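Local coordinates for uncharacterized protein TP-0789 domain-containing protein (Desulfovibrio piger ATCC 29098, PDB 4Z48) that is of unknown function but belongs to the LolA-like DUF1329 family and, as in its relatives, may bind lipid-like ligands in the cell envelope, at residues 14-19 with 128-133; 20-25 with 174-179. All blocks are in the same frame, centred on the assembly; numbering follows the deposited sequence.

Contacts 1 and 2 have centres 11 Å apart, on the same side of the chain's centre. Their segments alternate in sequence: 14-19 on helix 8-20 comes first, then 20-25 in the loop that leaves it, and their partners 128-133 and 174-179 follow in the same order. The helix and its exit loop thus pack against the segments leading into strands 133-143 and 177-184. The loop residue Asp128 is also joined to the start of strand 177-184 by a salt bridge, with Asp128 OD1 3.0 Å from Arg177 NH1, so helix and loops form one connected cluster. Such a helix packed against curved antiparallel strands is consistent with the LolA-like family.

Contact 1 of 2, residues 14-19 with 128-133; sequences DLAVRM and DDVDEY
The carboxylate of Asp128 is met at OD1 by the methyl of Met19 (present as selenomethionine), with Met19 CE 4.0 Å from Asp128 OD1, the two side chains crossing at about a right angle. The same methyl lies over one face of the guanidinium of Arg177, which is the salt-bridge partner of that oxygen. A bend at chi3 (66°) turns CE out of the extended Met19 chain to this site. One water ties carboxylate to helix: it donates to Asp128 OD1 at 2.7 Å and to Ala16 O at 2.8 Å. OD1 therefore has both a cationic and a water partner, which would probably favour the ionised form. Helix 8-20 here meets the loop before strand 133-143, where Asp129 centres an inverse gamma turn and Val130 opens the 3-10 segment 130-132. Val130 straddles the helix surface with its two methyls. CG2, beside its own backbone N, approaches the Ala16 carbonyl oxygen (Val130 CG2 to Ala16 O 3.4 Å) and lies 4.2 Å from Ala16 CB. Val130 CG1, anti to that N (chi1 170°), lies 3.9 Å from Val17 CG2. Tyr13, one turn earlier, and Asp20 also touch Val130 from the helix.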
loop_
_atom_site.group_PDB
_atom_site.type_symbol
_atom_site.label_atom_id
_atom_site.label_comp_id
_atom_site.label_asym_id
_atom_site.label_seq_id
_atom_site.Cartn_x
_atom_site.Cartn_y
_atom_site.Cartn_z
ATOM N N ASP A 14 4.774 10.830 -16.607
ATOM C CA ASP A 14 3.907 10.193 -17.596
ATOM C C ASP A 14 3.748 8.677 -17.308
ATOM O O ASP A 14 2.632 8.149 -17.394
ATOM C CB ASP A 14 4.398 10.476 -19.014
ATOM C CG ASP A 14 4.130 11.931 -19.409
ATOM O OD1 ASP A 14 3.372 12.615 -18.685
ATOM O OD2 ASP A 14 4.674 12.375 -20.426
ATOM N N LEU A 15 4.844 8.009 -16.899
ATOM C CA LEU A 15 4.823 6.605 -16.499
ATOM C C LEU A 15 3.969 6.412 -15.251
ATOM O O LEU A 15 3.103 5.528 -15.247
ATOM C CB LEU A 15 6.240 6.056 -16.258
ATOM C CG LEU A 15 6.325 4.612 -15.760
ATOM C CD1 LEU A 15 5.793 3.637 -16.802
ATOM C CD2 LEU A 15 7.725 4.270 -15.365
ATOM N N ALA A 16 4.188 7.251 -14.207
ATOM C CA ALA A 16 3.415 7.205 -12.971
ATOM C C ALA A 16 1.901 7.298 -13.266
ATOM O O ALA A 16 1.135 6.580 -12.648
ATOM C CB ALA A 16 3.856 8.322 -12.033
ATOM N N VAL A 17 1.501 8.126 -14.250
ATOM C CA VAL A 17 0.111 8.327 -14.682
ATOM C C VAL A 17 -0.434 7.019 -15.296
ATOM O O VAL A 17 -1.534 6.603 -14.934
ATOM C CB VAL A 17 -0.030 9.533 -15.664
ATOM C CG1 VAL A 17 -1.377 9.540 -16.388
ATOM C CG2 VAL A 17 0.200 10.863 -14.947
ATOM N N ARG A 18 0.332 6.397 -16.213
ATOM C CA ARG A 18 -0.024 5.115 -16.857
ATOM C C ARG A 18 -0.212 4.018 -15.806
ATOM O O ARG A 18 -1.166 3.233 -15.891
ATOM C CB ARG A 18 1.038 4.679 -17.883
ATOM C CG ARG A 18 1.065 5.515 -19.158
ATOM C CD ARG A 18 1.654 4.734 -20.321
ATOM N NE ARG A 18 3.099 4.527 -20.207
ATOM C CZ ARG A 18 3.726 3.381 -20.480
ATOM N NH1 ARG A 18 3.037 2.314 -20.882
ATOM N NH2 ARG A 18 5.046 3.294 -20.357
HETATM N N MSE A 19 0.685 3.976 -14.799
HETATM C CA MSE A 19 0.620 3.030 -13.694
HETATM C C MSE A 19 -0.679 3.187 -12.907
HETATM O O MSE A 19 -1.244 2.203 -12.445
HETATM C CB MSE A 19 1.817 3.235 -12.751
HETATM C CG MSE A 19 3.145 2.853 -13.371
HETATM SE SE MSE A 19 4.612 3.309 -12.160
HETATM C CE MSE A 19 4.282 2.078 -10.638
ATOM N N ASP A 128 -0.469 4.859 -5.373
ATOM C CA ASP A 128 -0.272 5.555 -6.637
ATOM C C ASP A 128 -0.937 6.955 -6.690
ATOM O O ASP A 128 -1.594 7.287 -7.683
ATOM C CB ASP A 128 -0.752 4.656 -7.795
ATOM C CG ASP A 128 0.128 3.432 -8.017
ATOM O OD1 ASP A 128 1.243 3.588 -8.579
ATOM O OD2 ASP A 128 -0.292 2.318 -7.619
ATOM N N ASP A 129 -0.712 7.789 -5.654
ATOM C CA ASP A 129 -1.204 9.175 -5.598
ATOM C C ASP A 129 -0.183 10.042 -6.352
ATOM O O ASP A 129 0.703 10.642 -5.741
ATOM C CB ASP A 129 -1.398 9.616 -4.136
ATOM C CG ASP A 129 -2.442 10.703 -3.940
ATOM O OD1 ASP A 129 -2.360 11.741 -4.631
ATOM O OD2 ASP A 129 -3.316 10.534 -3.056
ATOM N N VAL A 130 -0.278 10.022 -7.708
ATOM C CA VAL A 130 0.640 10.597 -8.698
ATOM C C VAL A 130 1.102 12.036 -8.346
ATOM O O VAL A 130 2.305 12.329 -8.445
ATOM C CB VAL A 130 0.062 10.528 -10.145
ATOM C CG1 VAL A 130 0.885 11.341 -11.127
ATOM C CG2 VAL A 130 -0.025 9.082 -10.632
ATOM N N ASP A 131 0.176 12.907 -7.926
ATOM C CA ASP A 131 0.528 14.309 -7.686
ATOM C C ASP A 131 1.105 14.576 -6.272
ATOM O O ASP A 131 1.332 15.734 -5.909
ATOM C CB ASP A 131 -0.671 15.222 -7.995
ATOM C CG ASP A 131 -1.049 15.251 -9.477
ATOM O OD1 ASP A 131 -0.145 15.448 -10.327
ATOM O OD2 ASP A 131 -2.250 15.106 -9.784
ATOM N N GLU A 132 1.447 13.534 -5.528
ATOM C CA GLU A 132 2.090 13.759 -4.239
ATOM C C GLU A 132 3.625 13.706 -4.388
ATOM O O GLU A 132 4.343 14.040 -3.438
ATOM C CB GLU A 132 1.593 12.774 -3.174
ATOM C CG GLU A 132 0.162 13.026 -2.731
ATOM C CD GLU A 132 -0.234 12.403 -1.409
ATOM O OE1 GLU A 132 0.115 11.225 -1.169
ATOM O OE2 GLU A 132 -0.948 13.081 -0.633
ATOM N N TYR A 133 4.118 13.394 -5.611
ATOM C CA TYR A 133 5.546 13.192 -5.871
ATOM C C TYR A 133 6.114 13.885 -7.101
ATOM O O TYR A 133 5.407 14.192 -8.040
ATOM C CB TYR A 133 5.807 11.666 -6.071
ATOM C CG TYR A 133 5.250 10.782 -4.980
ATOM C CD1 TYR A 133 3.952 10.280 -5.055
ATOM C CD2 TYR A 133 6.020 10.440 -3.874
ATOM C CE1 TYR A 133 3.429 9.466 -4.045
ATOM C CE2 TYR A 133 5.514 9.621 -2.865
ATOM C CZ TYR A 133 4.209 9.158 -2.941
ATOM O OH TYR A 133 3.697 8.360 -1.943
HETATM O O HOH W 1 1.586 5.927 -9.959
#

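Contact 2 of 2, residues 20-25 with 174-179; sequences DQVDTS and TLLRLR
Val22 and Leu175 are the closest backbone pair, their CA atoms 7.2 Å apart, and Leu175 has a left-handed backbone conformation (phi 71°, psi 18°) that turns the chain just before strand 177-184. Val22 carries the whole contact from the 20-25 side. Its methyl CG2 touches the backbone oxygen of Thr174 (Val22 CG2 to Thr174 O 3.6 Å) and packs on the first side-chain carbon of the next residue, with Val22 CG2 3.8 Å from Leu175 CB. Val22 CG1, anti to the backbone N (chi1 173°), lies farther off, 4.3 Å from Leu176 CD2. One branched side chain thus spans three consecutive residues. The interface is small, 118 Å² summed over both sides, and is built from van der Waals contacts. Beyond Val22, Asp23 OD1 accepts from Ser25 N at 3.2 Å, from above the carboxylate plane, which closes an Asx turn. Ser25 OG gives the same Asp23 OD1 a second bond, 2.7 Å, at its syn lone pair, so two donors grip one oxygen. On the partner loop a weak bond links Leu176 N to Thr174 OG1 at 3.4 Å, while the stronger partner of that hydroxyl is Gln198. The contact sits where the exit of helix 8-20 passes the turn before strand 177-184: Leu175 also touches Leu15 and Arg18 of the helix and Tyr149 of strand 146-155, while Thr174 and Leu176 pack on Trp205 of strand 204-214.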
loop_
_atom_site.group_PDB
_atom_site.type_symbol
_atom_site.label_atom_id
_atom_site.label_comp_id
_atom_site.label_asym_id
_atom_site.label_seq_id
_atom_site.Cartn_x
_atom_site.Cartn_y
_atom_site.Cartn_z
ATOM N N ASP A 20 -1.115 4.439 -12.710
ATOM C CA ASP A 20 -2.321 4.783 -11.959
ATOM C C ASP A 20 -3.591 4.368 -12.760
ATOM O O ASP A 20 -4.657 4.209 -12.162
ATOM C CB ASP A 20 -2.320 6.291 -11.617
ATOM C CG ASP A 20 -3.422 6.773 -10.683
ATOM O OD1 ASP A 20 -3.753 6.042 -9.723
ATOM O OD2 ASP A 20 -3.970 7.877 -10.927
ATOM N N GLN A 21 -3.464 4.146 -14.076
ATOM C CA GLN A 21 -4.592 3.721 -14.921
ATOM C C GLN A 21 -4.831 2.196 -14.901
ATOM O O GLN A 21 -5.865 1.760 -15.409
ATOM C CB GLN A 21 -4.422 4.205 -16.363
ATOM C CG GLN A 21 -4.909 5.655 -16.547
ATOM C CD GLN A 21 -4.151 6.433 -17.602
ATOM O OE1 GLN A 21 -3.508 5.878 -18.513
ATOM N NE2 GLN A 21 -4.234 7.756 -17.515
ATOM N N VAL A 22 -3.913 1.395 -14.310
ATOM C CA VAL A 22 -4.046 -0.085 -14.263
ATOM C C VAL A 22 -5.338 -0.508 -13.516
ATOM O O VAL A 22 -6.106 -1.329 -14.030
ATOM C CB VAL A 22 -2.784 -0.765 -13.661
ATOM C CG1 VAL A 22 -2.998 -2.273 -13.453
ATOM C CG2 VAL A 22 -1.555 -0.504 -14.544
ATOM N N ASP A 23 -5.595 0.080 -12.356
ATOM C CA ASP A 23 -6.772 -0.273 -11.558
ATOM C C ASP A 23 -8.038 0.444 -12.082
ATOM O O ASP A 23 -8.316 1.581 -11.698
ATOM C CB ASP A 23 -6.538 0.019 -10.061
ATOM C CG ASP A 23 -7.698 -0.419 -9.167
ATOM O OD1 ASP A 23 -8.564 -1.181 -9.648
ATOM O OD2 ASP A 23 -7.748 0.030 -7.979
ATOM N N THR A 24 -8.825 -0.261 -12.926
ATOM C CA THR A 24 -10.032 0.280 -13.566
ATOM C C THR A 24 -11.302 -0.053 -12.735
ATOM O O THR A 24 -12.423 0.272 -13.135
ATOM C CB THR A 24 -10.116 -0.275 -14.994
ATOM O OG1 THR A 24 -10.083 -1.707 -14.944
ATOM C CG2 THR A 24 -8.979 0.235 -15.895
ATOM N N SER A 25 -11.116 -0.708 -11.597
ATOM C CA SER A 25 -12.207 -1.155 -10.721
ATOM C C SER A 25 -12.870 -0.038 -9.940
ATOM O O SER A 25 -12.244 0.989 -9.705
ATOM C CB SER A 25 -11.706 -2.200 -9.732
ATOM O OG SER A 25 -11.003 -1.642 -8.638
ATOM N N THR A 174 3.036 -5.101 -17.567
ATOM C CA THR A 174 1.823 -4.927 -16.768
ATOM C C THR A 174 1.758 -3.549 -16.048
ATOM O O THR A 174 0.692 -3.172 -15.570
ATOM C CB THR A 174 1.736 -6.060 -15.752
ATOM O OG1 THR A 174 2.792 -5.917 -14.798
ATOM C CG2 THR A 174 1.768 -7.439 -16.416
ATOM N N LEU A 175 2.892 -2.841 -15.925
ATOM C CA LEU A 175 2.981 -1.531 -15.239
ATOM C C LEU A 175 2.828 -1.697 -13.716
ATOM O O LEU A 175 2.589 -0.727 -12.998
ATOM C CB LEU A 175 2.008 -0.468 -15.832
ATOM C CG LEU A 175 2.279 -0.192 -17.329
ATOM C CD1 LEU A 175 1.242 0.758 -17.950
ATOM C CD2 LEU A 175 3.697 0.341 -17.535
ATOM N N LEU A 176 3.012 -2.942 -13.230
ATOM C CA LEU A 176 3.020 -3.229 -11.803
ATOM C C LEU A 176 4.441 -3.153 -11.304
ATOM O O LEU A 176 5.340 -3.542 -12.031
ATOM C CB LEU A 176 2.438 -4.632 -11.500
ATOM C CG LEU A 176 0.928 -4.810 -11.693
ATOM C CD1 LEU A 176 0.514 -6.223 -11.285
ATOM C CD2 LEU A 176 0.126 -3.760 -10.907
ATOM N N ARG A 177 4.642 -2.747 -10.039
ATOM C CA ARG A 177 5.982 -2.765 -9.441
ATOM C C ARG A 177 6.442 -4.217 -9.295
ATOM O O ARG A 177 5.615 -5.081 -8.980
ATOM C CB ARG A 177 5.941 -2.128 -8.033
ATOM C CG ARG A 177 5.590 -0.651 -8.035
ATOM C CD ARG A 177 5.205 -0.128 -6.634
ATOM N NE ARG A 177 5.068 1.347 -6.711
ATOM C CZ ARG A 177 3.964 1.984 -7.107
ATOM N NH1 ARG A 177 2.868 1.302 -7.421
ATOM N NH2 ARG A 177 3.944 3.307 -7.181
ATOM N N LEU A 178 7.739 -4.468 -9.505
ATOM C CA LEU A 178 8.385 -5.739 -9.264
ATOM C C LEU A 178 9.189 -5.638 -7.962
ATOM O O LEU A 178 9.192 -6.562 -7.166
ATOM C CB LEU A 178 9.274 -6.126 -10.459
ATOM C CG LEU A 178 10.144 -7.376 -10.347
ATOM C CD1 LEU A 178 9.313 -8.630 -10.376
ATOM C CD2 LEU A 178 11.138 -7.433 -11.483
ATOM N N ARG A 179 9.798 -4.488 -7.708
ATOM C CA ARG A 179 10.636 -4.254 -6.555
ATOM C C ARG A 179 10.649 -2.756 -6.258
ATOM O O ARG A 179 10.421 -1.927 -7.167
ATOM C CB ARG A 179 12.063 -4.801 -6.875
ATOM C CG ARG A 179 13.226 -4.356 -5.980
ATOM C CD ARG A 179 14.538 -5.068 -6.308
ATOM N NE ARG A 179 15.139 -4.606 -7.570
ATOM C CZ ARG A 179 16.415 -4.776 -7.912
ATOM N NH1 ARG A 179 17.257 -5.391 -7.090
ATOM N NH2 ARG A 179 16.861 -4.331 -9.079
#